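Local coordinates for protein prolyl oligopeptidase (Novosphingobium capsulatum, PDB 1YR2) that probably hydrolyses oligopeptides after proline, and less readily after alanine, as a serine endopeptidase of the prolyl oligopeptidase family S9A, at residues P47-E50 with E55-S58; D59-L64 with Y669-Q674; Q329-S334 with F391-K396; G373-A378 with K396-V401. All blocks are in the same frame, centred on the assembly; numbering follows the deposited sequence.

Interactions 1 and 2 follow each other along the N-terminal part of the chain and touch through the salt bridge of Glu-50 to Arg-62; both lie against the hydrolase domain. Interaction 1 is a surface hairpin held by backbone bonds and water, whereas interaction 2 is fully buried and apolar, with an indole on a helix. On the other side of the chain's centre, interactions 3 and 4 sit partly buried in the beta-propeller. They share Lys-396 and the blade with strands 375-382 and 385-392: interaction 3 joins that blade to the preceding one through a tryptophan-to-carbonyl bond, while interaction 4 packs two strands of the same blade without any hydrogen bond.

Interaction 1 of 4, residues P47-E50 with E55-S58; sequences PLVE and EKVS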
loop_
_atom_site.group_PDB
_atom_site.type_symbol
_atom_site.label_atom_id
_atom_site.label_comp_id
_atom_site.label_asym_id
_atom_site.label_seq_id
_atom_site.Cartn_x
_atom_site.Cartn_y
_atom_site.Cartn_z
ATOM N N PRO A 47 29.375 9.485 -31.034
ATOM C CA PRO A 47 29.899 8.118 -31.021
ATOM C C PRO A 47 30.809 7.867 -29.810
ATOM O O PRO A 47 31.621 8.722 -29.456
ATOM C CB PRO A 47 30.677 8.036 -32.340
ATOM C CG PRO A 47 29.977 8.976 -33.231
ATOM C CD PRO A 47 29.573 10.137 -32.344
ATOM N N LEU A 48 30.615 6.757 -29.142
ATOM C CA LEU A 48 31.370 6.421 -27.950
ATOM C C LEU A 48 31.281 4.914 -27.756
ATOM O O LEU A 48 30.212 4.388 -27.516
ATOM C CB LEU A 48 30.806 7.139 -26.712
ATOM C CG LEU A 48 31.397 6.722 -25.367
ATOM C CD1 LEU A 48 32.908 7.050 -25.315
ATOM C CD2 LEU A 48 30.627 7.344 -24.200
ATOM N N VAL A 49 32.425 4.243 -27.821
ATOM C CA VAL A 49 32.510 2.819 -27.561
ATOM C C VAL A 49 33.620 2.614 -26.554
ATOM O O VAL A 49 34.751 2.990 -26.811
ATOM C CB VAL A 49 32.782 2.005 -28.853
ATOM C CG1 VAL A 49 32.883 0.524 -28.524
ATOM C CG2 VAL A 49 31.661 2.207 -29.870
ATOM N N GLU A 50 33.292 1.946 -25.464
ATOM C CA GLU A 50 34.186 1.687 -24.348
ATOM C C GLU A 50 34.422 0.204 -24.220
ATOM O O GLU A 50 33.529 -0.594 -24.526
ATOM C CB GLU A 50 33.533 2.156 -23.052
ATOM C CG GLU A 50 33.327 3.669 -22.971
ATOM C CD GLU A 50 32.557 4.083 -21.722
ATOM O OE1 GLU A 50 31.691 3.320 -21.206
ATOM O OE2 GLU A 50 32.826 5.201 -21.261
ATOM N N GLU A 55 34.671 -6.753 -23.773
ATOM C CA GLU A 55 33.542 -6.485 -24.641
ATOM C C GLU A 55 33.519 -4.990 -25.049
ATOM O O GLU A 55 34.064 -4.141 -24.357
ATOM C CB GLU A 55 32.239 -6.886 -23.913
ATOM C CG GLU A 55 32.011 -8.402 -23.854
ATOM C CD GLU A 55 30.546 -8.806 -23.585
ATOM O OE1 GLU A 55 29.565 -8.139 -24.064
ATOM O OE2 GLU A 55 30.355 -9.829 -22.873
ATOM N N LYS A 56 32.909 -4.672 -26.183
ATOM C CA LYS A 56 32.699 -3.299 -26.571
ATOM C C LYS A 56 31.251 -2.944 -26.254
ATOM O O LYS A 56 30.342 -3.744 -26.552
ATOM C CB LYS A 56 32.968 -3.092 -28.057
ATOM C CG LYS A 56 34.277 -3.649 -28.576
ATOM C CD LYS A 56 35.453 -2.908 -28.015
ATOM C CE LYS A 56 36.731 -3.052 -28.879
ATOM N NZ LYS A 56 37.619 -1.865 -28.639
ATOM N N VAL A 57 31.050 -1.756 -25.676
ATOM C CA VAL A 57 29.741 -1.205 -25.327
ATOM C C VAL A 57 29.590 0.159 -25.946
ATOM O O VAL A 57 30.342 1.065 -25.621
ATOM C CB VAL A 57 29.603 -0.988 -23.837
ATOM C CG1 VAL A 57 28.208 -0.391 -23.489
ATOM C CG2 VAL A 57 29.821 -2.263 -23.129
ATOM N N SER A 58 28.615 0.307 -26.836
ATOM C CA SER A 58 28.295 1.580 -27.423
ATOM C C SER A 58 27.276 2.349 -26.583
ATOM O O SER A 58 26.272 1.778 -26.097
ATOM C CB SER A 58 27.755 1.345 -28.830
ATOM O OG SER A 58 27.425 2.586 -29.449
HETATM O O HOH W 1 28.778 4.920 -30.418
HETATM O O HOH W 2 29.621 2.391 -22.784
#
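Val-49 faces the antiparallel strand 55-58, and its side chain meets Lys-56, Val-57 and Ser-58. Its CB stands 4.2 Å from Val-57 O. From there the two methyls part: CG1, anti to the backbone N (chi1 179°), runs to Lys-56 CB at 3.6 Å, the two side chains crossing at roughly a right angle, while CG2 turns the other way and ends 4.1 Å from Ser-58 CB. Val-49 and Ser-58 form a non-hydrogen-bonded pair, so it is the next pair, Glu-50 with Val-57, that carries the backbone bonds. Glu-50 N gives to Val-57 O at 3.1 Å, almost straight at 169°, and Val-57 N gives back to Glu-50 O at 3.0 Å.

Two waters extend this grip. One donates to Glu-50 OE1 at 2.8 Å and to Val-57 O at 3.2 Å, so that this carbonyl takes two bonds; the other accepts from Leu-48 N and is hydrogen-bonded to Ser-58 OG, bridging the two chains beside the Val-49 and Ser-58 pair, with a further backbone bond between Leu-48 and Asp-59 beyond it. The carboxylate of Glu-50 has further mates in His-52 and Arg-62, and Lys-56 NZ forms a salt bridge with Asp-51 of strand 49-52. The result is a plain two-stranded beta hairpin, exposed on the side of Val-49 and Ser-58. Its other side rests on the hydrolase part of the chain: Val-57 packs on Leu-605, His-639 and Trp-629, and Glu-55 forms a salt bridge with Arg-630, both Trp-629 and Arg-630 belonging to helix 626-633.

Interaction 2 of 4, residues D59-L64 with Y669-Q674; sequences DPWRWL and YTAALQ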
loop_
_atom_site.group_PDB
_atom_site.type_symbol
_atom_site.label_atom_id
_atom_site.label_comp_id
_atom_site.label_asym_id
_atom_site.label_seq_id
_atom_site.Cartn_x
_atom_site.Cartn_y
_atom_site.Cartn_z
ATOM N N ASP A 59 27.498 3.662 -26.448
ATOM C CA ASP A 59 26.622 4.534 -25.663
ATOM C C ASP A 59 26.583 5.896 -26.320
ATOM O O ASP A 59 27.160 6.861 -25.830
ATOM C CB ASP A 59 27.135 4.582 -24.214
ATOM C CG ASP A 59 26.162 5.210 -23.239
ATOM O OD1 ASP A 59 25.102 5.720 -23.658
ATOM O OD2 ASP A 59 26.393 5.193 -21.998
ATOM N N PRO A 60 25.936 5.976 -27.469
ATOM C CA PRO A 60 25.928 7.207 -28.264
ATOM C C PRO A 60 25.095 8.359 -27.727
ATOM O O PRO A 60 25.201 9.473 -28.277
ATOM C CB PRO A 60 25.376 6.769 -29.617
ATOM C CG PRO A 60 24.870 5.390 -29.446
ATOM C CD PRO A 60 25.221 4.867 -28.123
ATOM N N TRP A 61 24.281 8.094 -26.718
ATOM C CA TRP A 61 23.367 9.103 -26.164
ATOM C C TRP A 61 23.702 9.434 -24.712
ATOM O O TRP A 61 22.873 9.942 -23.958
ATOM C CB TRP A 61 21.914 8.672 -26.346
ATOM C CG TRP A 61 21.525 8.592 -27.814
ATOM C CD1 TRP A 61 21.313 9.629 -28.654
ATOM C CD2 TRP A 61 21.356 7.400 -28.591
ATOM N NE1 TRP A 61 20.983 9.165 -29.910
ATOM C CE2 TRP A 61 21.016 7.793 -29.896
ATOM C CE3 TRP A 61 21.489 6.046 -28.318
ATOM C CZ2 TRP A 61 20.786 6.875 -30.927
ATOM C CZ3 TRP A 61 21.232 5.145 -29.303
ATOM C CH2 TRP A 61 20.892 5.567 -30.623
ATOM N N ARG A 62 24.955 9.222 -24.328
ATOM C CA ARG A 62 25.356 9.565 -22.980
ATOM C C ARG A 62 25.091 11.042 -22.661
ATOM O O ARG A 62 24.844 11.391 -21.515
ATOM C CB ARG A 62 26.818 9.261 -22.725
ATOM C CG ARG A 62 27.109 9.251 -21.231
ATOM C CD ARG A 62 28.398 8.592 -20.832
ATOM N NE ARG A 62 28.336 7.156 -21.001
ATOM C CZ ARG A 62 29.387 6.399 -20.850
ATOM N NH1 ARG A 62 30.568 6.936 -20.497
ATOM N NH2 ARG A 62 29.299 5.092 -21.054
ATOM N N TRP A 63 25.144 11.894 -23.677
ATOM C CA TRP A 63 24.856 13.332 -23.488
ATOM C C TRP A 63 23.444 13.607 -22.940
ATOM O O TRP A 63 23.220 14.641 -22.302
ATOM C CB TRP A 63 25.126 14.122 -24.765
ATOM C CG TRP A 63 24.219 13.767 -25.929
ATOM C CD1 TRP A 63 24.435 12.825 -26.873
ATOM C CD2 TRP A 63 22.952 14.364 -26.240
ATOM N NE1 TRP A 63 23.383 12.779 -27.755
ATOM C CE2 TRP A 63 22.452 13.719 -27.381
ATOM C CE3 TRP A 63 22.197 15.388 -25.673
ATOM C CZ2 TRP A 63 21.228 14.069 -27.966
ATOM C CZ3 TRP A 63 20.979 15.738 -26.261
ATOM C CH2 TRP A 63 20.509 15.077 -27.381
ATOM N N LEU A 64 22.508 12.691 -23.188
ATOM C CA LEU A 64 21.137 12.810 -22.680
ATOM C C LEU A 64 21.032 12.540 -21.165
ATOM O O LEU A 64 19.963 12.716 -20.559
ATOM C CB LEU A 64 20.183 11.921 -23.469
ATOM C CG LEU A 64 19.677 12.511 -24.777
ATOM C CD1 LEU A 64 19.010 11.413 -25.555
ATOM C CD2 LEU A 64 18.730 13.632 -24.560
ATOM N N TYR A 669 16.918 5.536 -23.709
ATOM C CA TYR A 669 16.140 4.387 -24.173
ATOM C C TYR A 669 15.234 4.776 -25.328
ATOM O O TYR A 669 15.185 4.077 -26.319
ATOM C CB TYR A 669 15.310 3.811 -23.010
ATOM C CG TYR A 669 14.371 2.746 -23.391
ATOM C CD1 TYR A 669 14.830 1.462 -23.684
ATOM C CD2 TYR A 669 13.004 2.951 -23.332
ATOM C CE1 TYR A 669 13.935 0.426 -24.029
ATOM C CE2 TYR A 669 12.109 1.928 -23.665
ATOM C CZ TYR A 669 12.581 0.662 -23.982
ATOM O OH TYR A 669 11.670 -0.324 -24.296
ATOM N N THR A 670 14.583 5.925 -25.221
ATOM C CA THR A 670 13.742 6.450 -26.310
ATOM C C THR A 670 14.549 6.773 -27.580
ATOM O O THR A 670 14.134 6.496 -28.714
ATOM C CB THR A 670 13.025 7.737 -25.805
ATOM O OG1 THR A 670 12.159 7.394 -24.709
ATOM C CG2 THR A 670 12.114 8.297 -26.906
ATOM N N ALA A 671 15.697 7.410 -27.408
ATOM C CA ALA A 671 16.581 7.693 -28.539
ATOM C C ALA A 671 16.967 6.411 -29.251
ATOM O O ALA A 671 16.950 6.375 -30.473
ATOM C CB ALA A 671 17.822 8.498 -28.110
ATOM N N ALA A 672 17.277 5.353 -28.490
ATOM C CA ALA A 672 17.637 4.077 -29.041
ATOM C C ALA A 672 16.498 3.452 -29.831
ATOM O O ALA A 672 16.721 3.009 -30.988
ATOM C CB ALA A 672 18.147 3.074 -27.931
ATOM N N LEU A 673 15.288 3.431 -29.250
ATOM C CA LEU A 673 14.121 2.892 -29.949
ATOM C C LEU A 673 13.803 3.668 -31.239
ATOM O O LEU A 673 13.466 3.052 -32.234
ATOM C CB LEU A 673 12.851 3.005 -29.072
ATOM C CG LEU A 673 12.768 2.190 -27.801
ATOM C CD1 LEU A 673 11.515 2.501 -27.082
ATOM C CD2 LEU A 673 12.816 0.685 -28.091
ATOM N N GLN A 674 13.856 5.006 -31.203
ATOM C CA GLN A 674 13.484 5.833 -32.363
ATOM C C GLN A 674 14.541 5.715 -33.476
ATOM O O GLN A 674 14.223 5.782 -34.642
ATOM C CB GLN A 674 13.297 7.301 -32.005
ATOM C CG GLN A 674 12.004 7.591 -31.258
ATOM C CD GLN A 674 11.831 9.012 -30.827
ATOM O OE1 GLN A 674 12.716 9.886 -31.056
ATOM N NE2 GLN A 674 10.685 9.272 -30.142
#
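Trp-61 and Ala-671 bury the most surface here, and their contact is a textbook CH-pi: the Ala-671 methyl sits 3.5 Å from the centroid of the five-membered ring, a mere 1° off its normal. Trp-61 CG stands beside the backbone N (chi1 -65°), turning the indole onto the helix. The six-membered ring carries on along the helix, with Trp-61 CZ3 3.8 Å from Ala-672 CA, and CZ2 beside the backbone carbonyl of Ala-671. Pro-60 CG lies over the opposite face, near the rim, 3.6 Å above the plane, so the indole is held between proline and helix. Its N-H is spent on Ser-43 O. Leu-64 adds a smaller touch, CD1 to Ala-671 CB at 4.1 Å, brought there by a type I turn from Asp-59 to Arg-62 and the 3-10 segment after it. Arg-62 fixes that turn by gripping one oxygen, Asp-59 OD2, with both NE (2.9 Å) and NH2. An alanine in place of Trp-61 is likely to leave Ser-43 O without its donor and open a gap between Pro-60 and the small side chains of the helix. Helix 664-675 turns Tyr-669 and Leu-673 onto strand 649-654 and leads on to the parallel strand 683-687, the beta-alpha-beta crossover of an alpha/beta-hydrolase fold, here covered on its outer side by the N-terminal chain.

Interaction 3 of 4, residues Q329-S334 with F391-K396; sequences QLWFVS and FDLDGK
Trp-331 lays its indole against the side chain of Leu-393, the two crossing at about a right angle. The benzo ring does the touching, approached from the side of one face: CZ2 lies 3.5 Å from Leu-393 CB, and CH2 comes to 4.0 Å from CD1. The other leucine methyl, CD2, rides over that face of the ring near its rim, 4.2 Å above the plane. Leu-393 CG stands anti to its own carbonyl carbon (chi1 -66°), so the side chain and the carbonyl group diverge and can both meet the indole. Trp-331 NE1 gives its hydrogen to Leu-393 O at 2.9 Å. The acceptor is used in the carbonyl plane, on a lone pair, but the bond is bent, 142° at the hydrogen, and the oxygen lies 18° out of the ring plane.

Leu-393 belongs to a type I turn from Asp-392 to Gly-395, closed by Gly-395 N to Asp-392 O at 2.8 Å and accompanied by an Asx turn in which Asp-394 OD1 accepts from Lys-396 N. This turn joins the third and fourth strands of one propeller blade, and Trp-331 reaches it from the second strand of the preceding blade. Ile-371 packs on both Trp-331 and Leu-393, and Arg-345 on Trp-331. A phenylalanine in place of Trp-331 would probably leave Leu-393 O without its donor and take away the benzo carbons that pack on Leu-393 CB. One residue thus meets the indole twice, by apolar side chain and by polar backbone, and because the hydrogen bond has a direction, it probably restrains how the indole and the turn lie against each other where the two blades meet.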
loop_
_atom_site.group_PDB
_atom_site.type_symbol
_atom_site.label_atom_id
_atom_site.label_comp_id
_atom_site.label_asym_id
_atom_site.label_seq_id
_atom_site.Cartn_x
_atom_site.Cartn_y
_atom_site.Cartn_z
ATOM N N GLN A 329 -5.049 -12.186 31.526
ATOM C CA GLN A 329 -4.400 -12.729 30.339
ATOM C C GLN A 329 -4.248 -11.643 29.282
ATOM O O GLN A 329 -5.176 -10.908 29.007
ATOM C CB GLN A 329 -5.204 -13.912 29.800
ATOM C CG GLN A 329 -5.157 -15.093 30.790
ATOM C CD GLN A 329 -5.916 -16.294 30.349
ATOM O OE1 GLN A 329 -6.900 -16.175 29.616
ATOM N NE2 GLN A 329 -5.468 -17.467 30.790
ATOM N N LEU A 330 -3.076 -11.591 28.676
ATOM C CA LEU A 330 -2.743 -10.671 27.612
ATOM C C LEU A 330 -2.352 -11.454 26.350
ATOM O O LEU A 330 -1.712 -12.483 26.429
ATOM C CB LEU A 330 -1.535 -9.847 28.048
ATOM C CG LEU A 330 -1.605 -9.043 29.346
ATOM C CD1 LEU A 330 -0.318 -8.236 29.484
ATOM C CD2 LEU A 330 -2.802 -8.132 29.406
ATOM N N TRP A 331 -2.660 -10.930 25.173
ATOM C CA TRP A 331 -2.251 -11.576 23.933
ATOM C C TRP A 331 -1.329 -10.635 23.166
ATOM O O TRP A 331 -1.571 -9.454 23.124
ATOM C CB TRP A 331 -3.475 -11.844 23.054
ATOM C CG TRP A 331 -4.236 -13.033 23.557
ATOM C CD1 TRP A 331 -4.151 -14.305 23.094
ATOM C CD2 TRP A 331 -5.164 -13.069 24.637
ATOM N NE1 TRP A 331 -4.995 -15.130 23.793
ATOM C CE2 TRP A 331 -5.645 -14.401 24.739
ATOM C CE3 TRP A 331 -5.712 -12.103 25.476
ATOM C CZ2 TRP A 331 -6.575 -14.810 25.702
ATOM C CZ3 TRP A 331 -6.664 -12.516 26.438
ATOM C CH2 TRP A 331 -7.068 -13.858 26.536
ATOM N N PHE A 332 -0.312 -11.203 22.530
ATOM C CA PHE A 332 0.669 -10.493 21.745
ATOM C C PHE A 332 0.894 -11.201 20.403
ATOM O O PHE A 332 0.784 -12.422 20.285
ATOM C CB PHE A 332 2.063 -10.469 22.478
ATOM C CG PHE A 332 2.069 -9.673 23.743
ATOM C CD1 PHE A 332 1.663 -10.275 24.921
ATOM C CD2 PHE A 332 2.500 -8.343 23.779
ATOM C CE1 PHE A 332 1.662 -9.593 26.104
ATOM C CE2 PHE A 332 2.507 -7.640 24.993
ATOM C CZ PHE A 332 2.074 -8.257 26.147
ATOM N N VAL A 333 1.241 -10.440 19.385
ATOM C CA VAL A 333 1.781 -11.014 18.146
ATOM C C VAL A 333 3.290 -11.020 18.365
ATOM O O VAL A 333 3.887 -9.959 18.503
ATOM C CB VAL A 333 1.465 -10.155 16.911
ATOM C CG1 VAL A 333 2.086 -10.742 15.653
ATOM C CG2 VAL A 333 -0.069 -10.007 16.764
ATOM N N SER A 334 3.889 -12.209 18.345
ATOM C CA SER A 334 5.293 -12.374 18.631
ATOM C C SER A 334 6.082 -12.857 17.428
ATOM O O SER A 334 5.665 -13.766 16.719
ATOM C CB SER A 334 5.494 -13.313 19.816
ATOM O OG SER A 334 6.867 -13.470 20.102
ATOM N N PHE A 391 -10.056 -17.517 15.859
ATOM C CA PHE A 391 -9.669 -18.510 16.888
ATOM C C PHE A 391 -10.352 -18.143 18.198
ATOM O O PHE A 391 -10.570 -16.959 18.468
ATOM C CB PHE A 391 -8.163 -18.502 17.146
ATOM C CG PHE A 391 -7.331 -18.783 15.952
ATOM C CD1 PHE A 391 -6.952 -17.729 15.101
ATOM C CD2 PHE A 391 -6.952 -20.083 15.614
ATOM C CE1 PHE A 391 -6.183 -17.943 13.999
ATOM C CE2 PHE A 391 -6.174 -20.302 14.447
ATOM C CZ PHE A 391 -5.791 -19.172 13.649
ATOM N N ASP A 392 -10.696 -19.132 19.026
ATOM C CA ASP A 392 -10.975 -18.875 20.436
ATOM C C ASP A 392 -9.727 -18.270 21.083
ATOM O O ASP A 392 -8.638 -18.441 20.607
ATOM C CB ASP A 392 -11.355 -20.188 21.185
ATOM C CG ASP A 392 -12.657 -20.811 20.681
ATOM O OD1 ASP A 392 -13.526 -20.108 20.107
ATOM O OD2 ASP A 392 -12.899 -22.012 20.804
ATOM N N LEU A 393 -9.897 -17.636 22.227
ATOM C CA LEU A 393 -8.809 -16.991 22.923
ATOM C C LEU A 393 -7.721 -17.960 23.333
ATOM O O LEU A 393 -6.557 -17.565 23.455
ATOM C CB LEU A 393 -9.346 -16.212 24.145
ATOM C CG LEU A 393 -10.269 -14.995 23.844
ATOM C CD1 LEU A 393 -10.737 -14.243 25.107
ATOM C CD2 LEU A 393 -9.622 -14.076 22.909
ATOM N N ASP A 394 -8.053 -19.227 23.458
ATOM C CA ASP A 394 -7.063 -20.250 23.826
ATOM C C ASP A 394 -6.391 -20.881 22.594
ATOM O O ASP A 394 -5.563 -21.801 22.715
ATOM C CB ASP A 394 -7.722 -21.289 24.736
ATOM C CG ASP A 394 -8.646 -22.245 23.988
ATOM O OD1 ASP A 394 -9.074 -21.945 22.842
ATOM O OD2 ASP A 394 -9.013 -23.331 24.482
ATOM N N GLY A 395 -6.754 -20.420 21.399
ATOM C CA GLY A 395 -6.138 -20.881 20.168
ATOM C C GLY A 395 -6.967 -21.842 19.335
ATOM O O GLY A 395 -6.554 -22.244 18.245
ATOM N N LYS A 396 -8.105 -22.285 19.844
ATOM C CA LYS A 396 -8.855 -23.282 19.099
ATOM C C LYS A 396 -9.390 -22.653 17.777
ATOM O O LYS A 396 -10.065 -21.640 17.815
ATOM C CB LYS A 396 -10.020 -23.762 19.916
ATOM C CG LYS A 396 -10.820 -24.886 19.250
ATOM C CD LYS A 396 -12.044 -25.294 20.146
ATOM C CE LYS A 396 -12.783 -26.553 19.588
ATOM N NZ LYS A 396 -14.006 -26.111 18.801
#

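Interaction 4 of 4, residues G373-A378 with K396-V401; sequences GNRLFA and KPAGAV
Over one face of the Arg-375 guanidinium lies the methyl of Ala-398, 3.4 Å above the plane and shifted toward the rim, while the ring of Phe-377 is met at its edge, near its plane, by CG2 of Val-401. Both contacts lie within one four-stranded blade of the beta-propeller, where strand 375-382 is second and strand 397-400 fourth; strand 385-392 runs between them, and the backbones stay well apart, with Arg-375 CA 8.5 Å from Ala-398 CA. Side chains alone bridge that distance.

Arg-375 does so with a chain extended from CG to NE. CG is anti to the carbonyl carbon (chi1 -75°), sending the arm along the blade surface toward the outer strand, where NH2 comes to 3.5 Å from Ala-398 CB and NE to 3.9 Å. A methyl suits this position, since the face of a guanidinium donates no hydrogen bonds and its N-H groups point outward in the plane. One of them, on NH1, makes a weak bond to Pro-439 O in the turn of the next blade, and Phe-377 also touches Pro-439; the second strand thus lends its side chains to the neighbouring blade too.

Phe-377 is buried and wholly apolar in this contact. Its ring and the Val-401 side chain cross at about a right angle, the valine sitting beside the ring rather than above it: CG2 is 3.7 Å from CD1 and 4.0 Å from CE1, two adjacent carbons of the same ring edge.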
loop_
_atom_site.group_PDB
_atom_site.type_symbol
_atom_site.label_atom_id
_atom_site.label_comp_id
_atom_site.label_asym_id
_atom_site.label_seq_id
_atom_site.Cartn_x
_atom_site.Cartn_y
_atom_site.Cartn_z
ATOM N N GLY A 373 -15.423 -9.781 20.510
ATOM C CA GLY A 373 -16.381 -10.781 20.923
ATOM C C GLY A 373 -15.597 -11.691 21.864
ATOM O O GLY A 373 -14.988 -11.195 22.821
ATOM N N ASN A 374 -15.511 -12.974 21.558
ATOM C CA ASN A 374 -14.711 -13.888 22.396
ATOM C C ASN A 374 -13.612 -14.542 21.595
ATOM O O ASN A 374 -13.176 -15.609 21.952
ATOM C CB ASN A 374 -15.567 -14.993 23.033
ATOM C CG ASN A 374 -16.577 -14.441 24.008
ATOM O OD1 ASN A 374 -16.285 -13.469 24.754
ATOM N ND2 ASN A 374 -17.786 -14.990 23.978
ATOM N N ARG A 375 -13.120 -13.845 20.567
ATOM C CA ARG A 375 -12.252 -14.444 19.574
ATOM C C ARG A 375 -11.076 -13.587 19.153
ATOM O O ARG A 375 -11.085 -12.323 19.216
ATOM C CB ARG A 375 -13.080 -14.787 18.351
ATOM C CG ARG A 375 -13.944 -15.990 18.512
ATOM C CD ARG A 375 -14.846 -16.212 17.336
ATOM N NE ARG A 375 -15.453 -17.542 17.342
ATOM C CZ ARG A 375 -16.207 -18.009 16.339
ATOM N NH1 ARG A 375 -16.485 -17.258 15.263
ATOM N NH2 ARG A 375 -16.650 -19.237 16.376
ATOM N N LEU A 376 -10.044 -14.283 18.695
ATOM C CA LEU A 376 -8.924 -13.679 17.997
ATOM C C LEU A 376 -9.205 -13.684 16.514
ATOM O O LEU A 376 -9.678 -14.674 15.988
ATOM C CB LEU A 376 -7.641 -14.486 18.208
ATOM C CG LEU A 376 -7.019 -14.502 19.588
ATOM C CD1 LEU A 376 -6.168 -15.747 19.767
ATOM C CD2 LEU A 376 -6.158 -13.215 19.743
ATOM N N PHE A 377 -8.915 -12.580 15.862
ATOM C CA PHE A 377 -8.989 -12.475 14.390
ATOM C C PHE A 377 -7.600 -12.143 13.854
ATOM O O PHE A 377 -7.053 -11.042 14.096
ATOM C CB PHE A 377 -10.050 -11.445 13.980
ATOM C CG PHE A 377 -11.424 -11.869 14.349
ATOM C CD1 PHE A 377 -12.131 -12.766 13.536
ATOM C CD2 PHE A 377 -11.930 -11.534 15.588
ATOM C CE1 PHE A 377 -13.385 -13.223 13.904
ATOM C CE2 PHE A 377 -13.153 -11.980 15.989
ATOM C CZ PHE A 377 -13.905 -12.844 15.154
ATOM N N ALA A 378 -7.059 -13.047 13.056
ATOM C CA ALA A 378 -5.644 -13.013 12.632
ATOM C C ALA A 378 -5.603 -12.806 11.124
ATOM O O ALA A 378 -6.135 -13.629 10.395
ATOM C CB ALA A 378 -4.961 -14.312 12.994
ATOM N N LYS A 396 -8.105 -22.285 19.844
ATOM C CA LYS A 396 -8.855 -23.282 19.099
ATOM C C LYS A 396 -9.390 -22.653 17.777
ATOM O O LYS A 396 -10.065 -21.640 17.815
ATOM C CB LYS A 396 -10.020 -23.762 19.916
ATOM C CG LYS A 396 -10.820 -24.886 19.250
ATOM C CD LYS A 396 -12.044 -25.294 20.146
ATOM C CE LYS A 396 -12.783 -26.553 19.588
ATOM N NZ LYS A 396 -14.006 -26.111 18.801
ATOM N N PRO A 397 -9.066 -23.245 16.627
ATOM C CA PRO A 397 -9.549 -22.736 15.344
ATOM C C PRO A 397 -11.055 -22.570 15.312
ATOM O O PRO A 397 -11.786 -23.385 15.854
ATOM C CB PRO A 397 -9.089 -23.796 14.345
ATOM C CG PRO A 397 -7.894 -24.450 14.977
ATOM C CD PRO A 397 -8.094 -24.334 16.452
ATOM N N ALA A 398 -11.500 -21.491 14.691
ATOM C CA ALA A 398 -12.905 -21.251 14.508
ATOM C C ALA A 398 -13.168 -20.832 13.073
ATOM O O ALA A 398 -14.094 -20.120 12.857
ATOM C CB ALA A 398 -13.367 -20.195 15.473
ATOM N N GLY A 399 -12.358 -21.280 12.117
ATOM C CA GLY A 399 -12.587 -21.082 10.701
ATOM C C GLY A 399 -12.082 -19.741 10.159
ATOM O O GLY A 399 -11.441 -18.958 10.868
ATOM N N ALA A 400 -12.368 -19.479 8.892
ATOM C CA ALA A 400 -11.966 -18.228 8.241
ATOM C C ALA A 400 -13.139 -17.254 8.240
ATOM O O ALA A 400 -14.316 -17.666 8.161
ATOM C CB ALA A 400 -11.536 -18.497 6.809
ATOM N N VAL A 401 -12.818 -15.960 8.295
ATOM C CA VAL A 401 -13.805 -14.916 8.092
ATOM C C VAL A 401 -14.216 -14.896 6.621
ATOM O O VAL A 401 -13.367 -14.870 5.743
ATOM C CB VAL A 401 -13.260 -13.504 8.482
ATOM C CG1 VAL A 401 -14.266 -12.408 8.125
ATOM C CG2 VAL A 401 -12.963 -13.424 9.968
#